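Local coordinates for protein uncharacterized CBS domain-containing proteins (PDB 2P3H) that is of uncertain function but, as a membrane-bound CBS-domain protein of the UPF0053 family, probably serves in transport and may bind flavin adenine dinucleotide, the piece here being its CorC_HlyC domain, at residues E8-P11 with D12-L15; D19-L22 with D23-E26; L63-E66 with P67-L71. All blocks are in the same frame, centred on the assembly; numbering follows the deposited sequence. Where two conformers were deposited one is given.

Contact 1. Residues E8-P11 with D12-L15; sequences ETSP and DKWL
Strands 6-10 and 13-17 form an antiparallel beta hairpin, with Glu8 opposite Trp14 in a non-hydrogen-bonded pair, Ser10 opposite Lys13 in a hydrogen-bonded one, and a type II turn from Ser10 to Lys13 reversing the chain. A classic beta bulge lies between the pairs: Thr9 and Ser10 both face Lys13. Lys13 O accepts from Thr9 N at 2.9 Å, and Lys13 N returns a bond to Ser10 O at 2.9 Å. On the face of Glu8 and Trp14 the two side chains run side by side in the same direction, carboxylate and indole planes only 6° apart. Glu8 CG stands 3.5 Å from Trp14 NE1. With CG anti to the backbone N (chi1 -162°) and the chain extended beyond it, the carboxylate is carried forward along the hairpin to the turn. The buried indole also packs on Ala28 and Ile29 of helix 22-29, while strand 92-100 flanks the hairpin through Leu98 and Leu100. On the other face Ser10 OG lies 3.4 Å from Lys13 CB, alongside the lysine chain. Thr9 CG2 reaches Leu15 CB at 3.9 Å. At the turn, Asp12 N donates to the anti lone pair of Glu8 OE2 over 3.3 Å, at 160°.

Contact 2. Residues D19-L22 with D23-E26; sequences DTPL and DEVE
Pro21 O is gripped by two amides of the first helical turn. Val25 N donates to it at 3.2 Å, lying in the carbonyl plane with an N-H...O angle of 163°, whereas the bond from Glu24 N is weak and bent. The next bond of the helix is shorter and straighter: Glu26 N meets Leu22 O at 2.9 Å, at 173°. Pro21 thus occupies the N-cap position, and its side chain has no donor or acceptor to offer the helix end. Its ring is met instead by the acidic group of Asp23. Asp23 swings its carboxylate back between its own backbone N and carbonyl carbon (chi1 62°), bringing OD1 to 3.4 Å from Pro21 CB. This carboxylate sits near the N-terminal end of the helix, where the dipole would probably favour its negative charge. On the buried side Thr20 crosses Val25 at about a right angle, and the two CG2 methyls meet at 3.5 Å. Thr20 CG2 also rests 4.0 Å from Glu24 CB. Thr20 turns its hydroxyl to Asp17 O, while Glu26 OE2 takes the amide of Leu33, tying the helix to the following loop. The Leu22 side chain touches Ile41 and Leu44 of helix 41-49. The arrangement is that of a helix N-terminus with proline at the N-cap position, here where the chain passes from strand 13-17 into helix 22-29.

Contact 3. Residues L63-E66 with P67-L71; sequences LDFE and PEDYL
Glu66, Phe65 and Asp69 carry this contact, in which the extended chain of 63-66 enters a short 3-10 turn at 67-70 and the aspartate side chain turns back to bond the entering backbone. Two bonds run in opposite senses between Glu66 and Asp69. Glu66 N donates to Asp69 OD2 at 2.8 Å and 166°, arriving from above the carboxylate plane, and Asp69 N donates to Glu66 O at 2.9 Å. This second donor stands above the carbonyl plane. Asp69 has CG beside its own backbone N (chi1 -67°), which directs OD2 back over the turn to the amide of Glu66. Asp69 OD2 also lies in the plane of the Phe65 ring, at its edge, 3.8 Å from Phe65 CD1. Glu66 bends at its second torsion and leaves its carboxylate well away from that of Asp69; its CB adjoins the Pro67 ring. Tyr70 completes the cluster with a T-shaped stack, its edge toward the face of Phe65, ring centroids 5.3 Å apart and planes at 77°. The turn belongs to the long excursion between strands 58-62 and 80-89, at the surface, where Tyr70 also touches Pro76. At the nearest point of the aromatic pair, Tyr70 OH comes to 3.5 Å from Phe65 CD2.

The three contacts follow in series along the chain, all within the transporter-associated domain. Contact 1 closes the hairpin at the outer side of the five-stranded antiparallel sheet; contact 2 comes after strand 13-17 and starts helix 22-29. Their centres are 15 Å apart, and they do not touch, though strand and helix follow each other in the chain. Contact 3 lies in the loop after strand 58-62, the outermost strand at the opposite edge of the sheet, its centre 23 Å from that of contact 1 and 21 Å from that of contact 2. Contact 2 is the nearest of the three to the centre of the chain, about 9 Å from it, against 12 and 18 Å for contacts 1 and 3, which shape turns at the surface.

Contact 1. Residues E8-P11 with D12-L15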
ATOM      1  N   GLU A   8       5.482   1.979 -12.265  1.00 33.82           N
ATOM      2  CA  GLU A   8       4.069   1.715 -12.640  1.00 34.59           C
ATOM      3  C   GLU A   8       4.128   0.674 -13.744  1.00 33.20           C
ATOM      4  O   GLU A   8       4.702   0.924 -14.791  1.00 33.66           O
ATOM      5  CB  GLU A   8       3.289   2.960 -13.117  1.00 34.60           C
ATOM      6  CG  GLU A   8       1.730   2.727 -13.059  1.00 36.10           C
ATOM      7  CD  GLU A   8       0.855   3.929 -13.461  1.00 38.79           C
ATOM      8  OE1 GLU A   8       1.417   4.926 -13.974  1.00 42.77           O
ATOM      9  OE2 GLU A   8      -0.401   3.867 -13.244  1.00 42.66           O
ATOM     10  N   THR A   9       3.559  -0.503 -13.494  1.00 32.19           N
ATOM     11  CA  THR A   9       3.708  -1.616 -14.431  1.00 30.95           C
ATOM     12  C   THR A   9       2.533  -1.749 -15.403  1.00 30.93           C
ATOM     13  O   THR A   9       2.722  -2.247 -16.515  1.00 30.51           O
ATOM     14  CB  THR A   9       3.969  -2.935 -13.689  1.00 30.99           C
ATOM     15  OG1 THR A   9       2.918  -3.158 -12.748  1.00 32.42           O
ATOM     16  CG2 THR A   9       5.305  -2.835 -12.880  1.00 32.07           C
ATOM     17  N   SER A  10       1.340  -1.315 -14.977  1.00 30.30           N
ATOM     18  CA  SER A  10       0.178  -1.156 -15.850  1.00 30.70           C
ATOM     19  C   SER A  10      -0.716  -0.127 -15.127  1.00 31.29           C
ATOM     20  O   SER A  10      -0.391   0.253 -13.989  1.00 31.86           O
ATOM     21  CB  SER A  10      -0.572  -2.491 -16.029  1.00 30.86           C
ATOM     22  OG  SER A  10      -1.206  -2.858 -14.814  1.00 31.93           O
ATOM     23  N   PRO A  11      -1.796   0.350 -15.773  1.00 30.75           N
ATOM     24  CA  PRO A  11      -2.628   1.340 -15.087  1.00 31.26           C
ATOM     25  C   PRO A  11      -3.078   0.872 -13.716  1.00 31.73           C
ATOM     26  O   PRO A  11      -3.615  -0.246 -13.575  1.00 31.16           O
ATOM     27  CB  PRO A  11      -3.822   1.534 -16.047  1.00 30.58           C
ATOM     28  CG  PRO A  11      -3.229   1.201 -17.411  1.00 31.35           C
ATOM     29  CD  PRO A  11      -2.293   0.074 -17.144  1.00 30.58           C
ATOM     30  N   ASP A  12      -2.774   1.688 -12.707  1.00 32.11           N
ATOM     31  CA  ASP A  12      -3.207   1.421 -11.329  1.00 33.23           C
ATOM     32  C   ASP A  12      -2.527   0.177 -10.753  1.00 31.88           C
ATOM     33  O   ASP A  12      -3.053  -0.451  -9.836  1.00 31.95           O
ATOM     34  CB  ASP A  12      -4.747   1.274 -11.243  1.00 33.88           C
ATOM     35  CG  ASP A  12      -5.480   2.571 -11.521  1.00 39.55           C
ATOM     36  OD1 ASP A  12      -4.925   3.656 -11.247  1.00 41.22           O
ATOM     37  OD2 ASP A  12      -6.621   2.488 -12.026  1.00 45.51           O
ATOM     38  N   LYS A  13      -1.349  -0.178 -11.281  1.00 30.42           N
ATOM     39  CA  LYS A  13      -0.545  -1.258 -10.688  1.00 30.43           C
ATOM     40  C   LYS A  13       0.935  -0.882 -10.673  1.00 29.47           C
ATOM     41  O   LYS A  13       1.417  -0.215 -11.600  1.00 28.95           O
ATOM     42  CB  LYS A  13      -0.730  -2.583 -11.441  1.00 30.82           C
ATOM     43  CG  LYS A  13      -2.141  -3.197 -11.297  1.00 33.12           C
ATOM     44  CD  LYS A  13      -2.186  -4.584 -11.954  1.00 32.97           C
ATOM     45  CE  LYS A  13      -3.603  -5.121 -11.994  1.00 38.19           C
ATOM     46  NZ  LYS A  13      -3.609  -6.498 -12.637  1.00 40.12           N
ATOM     47  N   TRP A  14       1.635  -1.296  -9.612  1.00 29.77           N
ATOM     48  CA  TRP A  14       3.039  -0.935  -9.393  1.00 30.09           C
ATOM     49  C   TRP A  14       3.812  -2.117  -8.812  1.00 30.23           C
ATOM     50  O   TRP A  14       3.258  -2.986  -8.126  1.00 29.77           O
ATOM     51  CB  TRP A  14       3.172   0.251  -8.407  1.00 29.97           C
ATOM     52  CG  TRP A  14       2.416   1.472  -8.824  1.00 29.29           C
ATOM     53  CD1 TRP A  14       2.910   2.576  -9.490  1.00 29.07           C
ATOM     54  CD2 TRP A  14       1.022   1.725  -8.592  1.00 30.25           C
ATOM     55  NE1 TRP A  14       1.877   3.480  -9.695  1.00 29.76           N
ATOM     56  CE2 TRP A  14       0.724   2.974  -9.141  1.00 30.76           C
ATOM     57  CE3 TRP A  14      -0.009   0.994  -7.968  1.00 31.35           C
ATOM     58  CZ2 TRP A  14      -0.568   3.516  -9.097  1.00 29.20           C
ATOM     59  CZ3 TRP A  14      -1.285   1.550  -7.917  1.00 29.74           C
ATOM     60  CH2 TRP A  14      -1.544   2.796  -8.472  1.00 29.81           C
ATOM     61  N   LEU A  15       5.104  -2.147  -9.116  1.00 30.14           N
ATOM     62  CA  LEU A  15       6.055  -3.003  -8.428  1.00 30.57           C
ATOM     63  C   LEU A  15       6.907  -2.029  -7.649  1.00 31.09           C
ATOM     64  O   LEU A  15       7.446  -1.079  -8.243  1.00 31.29           O
ATOM     65  CB  LEU A  15       6.952  -3.736  -9.459  1.00 30.25           C
ATOM     66  CG  LEU A  15       8.065  -4.598  -8.803  1.00 31.12           C
ATOM     67  CD1 LEU A  15       7.507  -5.732  -7.951  1.00 35.10           C
ATOM     68  CD2 LEU A  15       9.028  -5.144  -9.887  1.00 31.50           C
TER

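Contact 2. Residues D19-L22 with D23-E26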
ATOM      1  N   ASP A  19      11.229  -1.093   1.083  1.00 32.93           N
ATOM      2  CA  ASP A  19      11.567   0.045   1.940  1.00 33.83           C
ATOM      3  C   ASP A  19      11.118   1.383   1.360  1.00 33.39           C
ATOM      4  O   ASP A  19      11.557   2.454   1.791  1.00 32.63           O
ATOM      5  CB  ASP A  19      13.065   0.052   2.248  1.00 35.02           C
ATOM      6  CG  ASP A  19      13.914   0.373   1.031  1.00 35.58           C
ATOM      7  OD1 ASP A  19      13.384   0.445  -0.101  1.00 38.27           O
ATOM      8  OD2 ASP A  19      15.132   0.563   1.221  1.00 37.60           O
ATOM      9  N   THR A  20      10.195   1.327   0.407  1.00 32.69           N
ATOM     10  CA  THR A  20       9.687   2.554  -0.202  1.00 32.69           C
ATOM     11  C   THR A  20       9.015   3.462   0.837  1.00 32.33           C
ATOM     12  O   THR A  20       8.125   3.016   1.554  1.00 33.13           O
ATOM     13  CB  THR A  20       8.674   2.225  -1.311  1.00 31.54           C
ATOM     14  OG1 THR A  20       9.292   1.369  -2.290  1.00 33.78           O
ATOM     15  CG2 THR A  20       8.207   3.511  -1.998  1.00 31.14           C
ATOM     16  N   PRO A  21       9.440   4.729   0.912  1.00 32.99           N
ATOM     17  CA  PRO A  21       8.817   5.662   1.851  1.00 32.98           C
ATOM     18  C   PRO A  21       7.337   5.811   1.562  1.00 32.88           C
ATOM     19  O   PRO A  21       6.933   5.845   0.388  1.00 32.91           O
ATOM     20  CB  PRO A  21       9.562   6.967   1.569  1.00 32.62           C
ATOM     21  CG  PRO A  21      10.962   6.489   1.078  1.00 33.78           C
ATOM     22  CD  PRO A  21      10.574   5.359   0.183  1.00 33.25           C
ATOM     23  N   LEU A  22       6.524   5.877   2.611  1.00 33.22           N
ATOM     24  CA  LEU A  22       5.089   5.989   2.422  1.00 34.48           C
ATOM     25  C   LEU A  22       4.657   7.227   1.658  1.00 34.36           C
ATOM     26  O   LEU A  22       3.740   7.152   0.843  1.00 34.70           O
ATOM     27  CB  LEU A  22       4.353   5.925   3.772  1.00 34.15           C
ATOM     28  CG  LEU A  22       4.316   4.491   4.294  1.00 36.82           C
ATOM     29  CD1 LEU A  22       3.861   4.460   5.741  1.00 37.17           C
ATOM     30  CD2 LEU A  22       3.420   3.589   3.421  1.00 38.33           C
ATOM     31  N   ASP A  23       5.297   8.371   1.893  1.00 34.72           N
ATOM     32  CA  ASP A  23       4.879   9.546   1.098  1.00 35.14           C
ATOM     33  C   ASP A  23       5.003   9.325  -0.414  1.00 34.30           C
ATOM     34  O   ASP A  23       4.190   9.834  -1.174  1.00 33.76           O
ATOM     35  CB  ASP A  23       5.530  10.865   1.579  1.00 35.82           C
ATOM     36  CG  ASP A  23       7.041  10.873   1.464  1.00 39.14           C
ATOM     37  OD1 ASP A  23       7.687   9.814   1.284  1.00 41.82           O
ATOM     38  OD2 ASP A  23       7.601  11.985   1.567  1.00 43.62           O
ATOM     39  N   GLU A  24       6.041   8.582  -0.803  0.50 34.44           N
ATOM     40  CA  GLU A  24       6.343   8.215  -2.184  0.50 34.44           C
ATOM     41  C   GLU A  24       5.247   7.320  -2.773  0.50 34.08           C
ATOM     42  O   GLU A  24       4.762   7.558  -3.885  0.50 34.03           O
ATOM     43  CB  GLU A  24       7.698   7.492  -2.202  0.50 35.28           C
ATOM     44  CG  GLU A  24       8.474   7.563  -3.501  0.50 37.31           C
ATOM     45  CD  GLU A  24       9.978   7.434  -3.282  0.50 39.71           C
ATOM     46  OE1 GLU A  24      10.575   8.328  -2.632  0.50 41.65           O
ATOM     47  OE2 GLU A  24      10.567   6.438  -3.767  0.50 39.80           O
ATOM     48  N   VAL A  25       4.860   6.301  -2.015  1.00 33.10           N
ATOM     49  CA  VAL A  25       3.748   5.407  -2.395  1.00 32.36           C
ATOM     50  C   VAL A  25       2.458   6.228  -2.567  1.00 32.24           C
ATOM     51  O   VAL A  25       1.709   6.032  -3.529  1.00 32.36           O
ATOM     52  CB  VAL A  25       3.522   4.277  -1.352  1.00 32.50           C
ATOM     53  CG1 VAL A  25       2.318   3.410  -1.754  1.00 31.48           C
ATOM     54  CG2 VAL A  25       4.790   3.396  -1.223  1.00 32.13           C
ATOM     55  N   GLU A  26       2.155   7.088  -1.594  1.00 32.07           N
ATOM     56  CA  GLU A  26       0.959   7.931  -1.690  1.00 32.00           C
ATOM     57  C   GLU A  26       0.935   8.794  -2.959  1.00 32.72           C
ATOM     58  O   GLU A  26      -0.094   8.899  -3.629  1.00 31.86           O
ATOM     59  CB  GLU A  26       0.815   8.794  -0.431  1.00 32.99           C
ATOM     60  CG  GLU A  26       0.592   7.975   0.827  1.00 32.92           C
ATOM     61  CD  GLU A  26       0.549   8.841   2.072  1.00 35.29           C
ATOM     62  OE1 GLU A  26       1.102   9.969   2.052  1.00 37.29           O
ATOM     63  OE2 GLU A  26      -0.050   8.399   3.071  1.00 35.53           O
TER

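Contact 3. Residues L63-E66 with P67-L71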
ATOM      1  N   LEU A  63      -7.763   3.051   1.620  1.00 30.76           N
ATOM      2  CA  LEU A  63      -7.108   4.336   1.338  1.00 30.99           C
ATOM      3  C   LEU A  63      -7.980   5.450   1.936  1.00 30.91           C
ATOM      4  O   LEU A  63      -9.197   5.280   2.094  1.00 31.66           O
ATOM      5  CB  LEU A  63      -6.978   4.507  -0.163  1.00 31.93           C
ATOM      6  CG  LEU A  63      -6.027   3.431  -0.705  1.00 34.14           C
ATOM      7  CD1 LEU A  63      -6.100   3.370  -2.195  1.00 34.63           C
ATOM      8  CD2 LEU A  63      -4.622   3.726  -0.216  1.00 36.99           C
ATOM      9  N   ASP A  64      -7.361   6.566   2.301  1.00 30.66           N
ATOM     10  CA  ASP A  64      -8.120   7.651   2.900  1.00 30.10           C
ATOM     11  C   ASP A  64      -9.029   8.272   1.858  1.00 30.24           C
ATOM     12  O   ASP A  64      -8.634   8.450   0.696  1.00 30.25           O
ATOM     13  CB  ASP A  64      -7.184   8.749   3.419  1.00 29.84           C
ATOM     14  CG  ASP A  64      -6.475   8.365   4.713  1.00 31.90           C
ATOM     15  OD1 ASP A  64      -6.656   7.224   5.234  1.00 31.60           O
ATOM     16  OD2 ASP A  64      -5.745   9.232   5.215  1.00 30.90           O
ATOM     17  N   PHE A  65     -10.220   8.633   2.299  1.00 29.41           N
ATOM     18  CA  PHE A  65     -11.118   9.467   1.510  1.00 29.38           C
ATOM     19  C   PHE A  65     -10.521  10.870   1.414  1.00 29.74           C
ATOM     20  O   PHE A  65      -9.711  11.263   2.241  1.00 28.14           O
ATOM     21  CB  PHE A  65     -12.474   9.541   2.191  1.00 30.64           C
ATOM     22  CG  PHE A  65     -13.252   8.250   2.162  1.00 31.33           C
ATOM     23  CD1 PHE A  65     -13.693   7.709   0.944  1.00 32.57           C
ATOM     24  CD2 PHE A  65     -13.583   7.609   3.356  1.00 32.10           C
ATOM     25  CE1 PHE A  65     -14.429   6.511   0.923  1.00 33.52           C
ATOM     26  CE2 PHE A  65     -14.317   6.418   3.352  1.00 34.01           C
ATOM     27  CZ  PHE A  65     -14.742   5.874   2.119  1.00 32.68           C
ATOM     28  N   GLU A  66     -10.926  11.590   0.375  1.00 29.55           N
ATOM     29  CA  GLU A  66     -10.788  13.033   0.310  1.00 29.59           C
ATOM     30  C   GLU A  66     -12.141  13.643   0.665  1.00 28.30           C
ATOM     31  O   GLU A  66     -13.195  12.972   0.555  1.00 27.42           O
ATOM     32  CB  GLU A  66     -10.386  13.471  -1.104  1.00 30.60           C
ATOM     33  CG  GLU A  66      -9.148  12.798  -1.666  1.00 35.61           C
ATOM     34  CD  GLU A  66      -7.866  13.286  -1.042  1.00 42.12           C
ATOM     35  OE1 GLU A  66      -7.829  14.426  -0.510  1.00 43.68           O
ATOM     36  OE2 GLU A  66      -6.880  12.514  -1.069  1.00 47.64           O
ATOM     37  N   PRO A  67     -12.141  14.910   1.096  1.00 27.03           N
ATOM     38  CA  PRO A  67     -13.392  15.552   1.461  1.00 26.56           C
ATOM     39  C   PRO A  67     -14.472  15.474   0.353  1.00 27.74           C
ATOM     40  O   PRO A  67     -15.645  15.200   0.655  1.00 27.00           O
ATOM     41  CB  PRO A  67     -12.960  17.004   1.762  1.00 26.50           C
ATOM     42  CG  PRO A  67     -11.554  16.818   2.294  1.00 26.34           C
ATOM     43  CD  PRO A  67     -10.981  15.787   1.362  1.00 26.08           C
ATOM     44  N   GLU A  68     -14.067  15.652  -0.906  1.00 28.53           N
ATOM     45  CA  GLU A  68     -15.027  15.678  -2.011  0.50 29.85           C
ATOM     46  C   GLU A  68     -15.675  14.303  -2.236  1.00 29.40           C
ATOM     47  O   GLU A  68     -16.702  14.202  -2.895  1.00 29.69           O
ATOM     48  CB  GLU A  68     -14.383  16.238  -3.291  0.50 30.59           C
ATOM     49  CG  GLU A  68     -13.228  15.398  -3.856  0.50 33.07           C
ATOM     50  CD  GLU A  68     -13.691  14.339  -4.838  0.50 37.36           C
ATOM     51  OE1 GLU A  68     -14.732  14.543  -5.502  0.50 40.76           O
ATOM     52  OE2 GLU A  68     -13.012  13.300  -4.951  0.50 41.00           O
ATOM     53  N   ASP A  69     -15.088  13.257  -1.658  1.00 28.88           N
ATOM     54  CA  ASP A  69     -15.696  11.921  -1.740  1.00 29.35           C
ATOM     55  C   ASP A  69     -17.024  11.872  -0.995  1.00 29.25           C
ATOM     56  O   ASP A  69     -17.864  11.004  -1.269  1.00 29.47           O
ATOM     57  CB  ASP A  69     -14.763  10.835  -1.215  1.00 28.25           C
ATOM     58  CG  ASP A  69     -13.530  10.645  -2.095  1.00 31.41           C
ATOM     59  OD1 ASP A  69     -13.621  10.884  -3.318  1.00 34.91           O
ATOM     60  OD2 ASP A  69     -12.473  10.253  -1.565  1.00 30.47           O
ATOM     61  N   TYR A  70     -17.215  12.796  -0.054  1.00 29.20           N
ATOM     62  CA  TYR A  70     -18.447  12.866   0.724  1.00 29.19           C
ATOM     63  C   TYR A  70     -19.448  13.886   0.169  1.00 29.99           C
ATOM     64  O   TYR A  70     -20.498  14.098   0.757  1.00 29.49           O
ATOM     65  CB  TYR A  70     -18.130  13.230   2.172  1.00 29.90           C
ATOM     66  CG  TYR A  70     -17.590  12.089   2.997  1.00 29.16           C
ATOM     67  CD1 TYR A  70     -16.240  11.742   2.951  1.00 28.99           C
ATOM     68  CD2 TYR A  70     -18.447  11.357   3.833  1.00 30.72           C
ATOM     69  CE1 TYR A  70     -15.739  10.669   3.732  1.00 29.82           C
ATOM     70  CE2 TYR A  70     -17.964  10.302   4.609  1.00 30.69           C
ATOM     71  CZ  TYR A  70     -16.623   9.966   4.559  1.00 31.47           C
ATOM     72  OH  TYR A  70     -16.166   8.911   5.335  1.00 32.84           O
ATOM     73  N   LEU A  71     -19.092  14.535  -0.936  1.00 31.28           N
ATOM     74  CA  LEU A  71     -19.928  15.563  -1.545  1.00 32.93           C
ATOM     75  C   LEU A  71     -21.082  14.832  -2.240  1.00 34.39           C
ATOM     76  O   LEU A  71     -20.853  14.033  -3.162  1.00 35.30           O
ATOM     77  CB  LEU A  71     -19.083  16.412  -2.518  1.00 31.86           C
ATOM     78  CG  LEU A  71     -19.671  17.650  -3.203  1.00 32.73           C
ATOM     79  CD1 LEU A  71     -19.854  18.764  -2.197  1.00 32.08           C
ATOM     80  CD2 LEU A  71     -18.758  18.100  -4.351  1.00 33.62           C
TER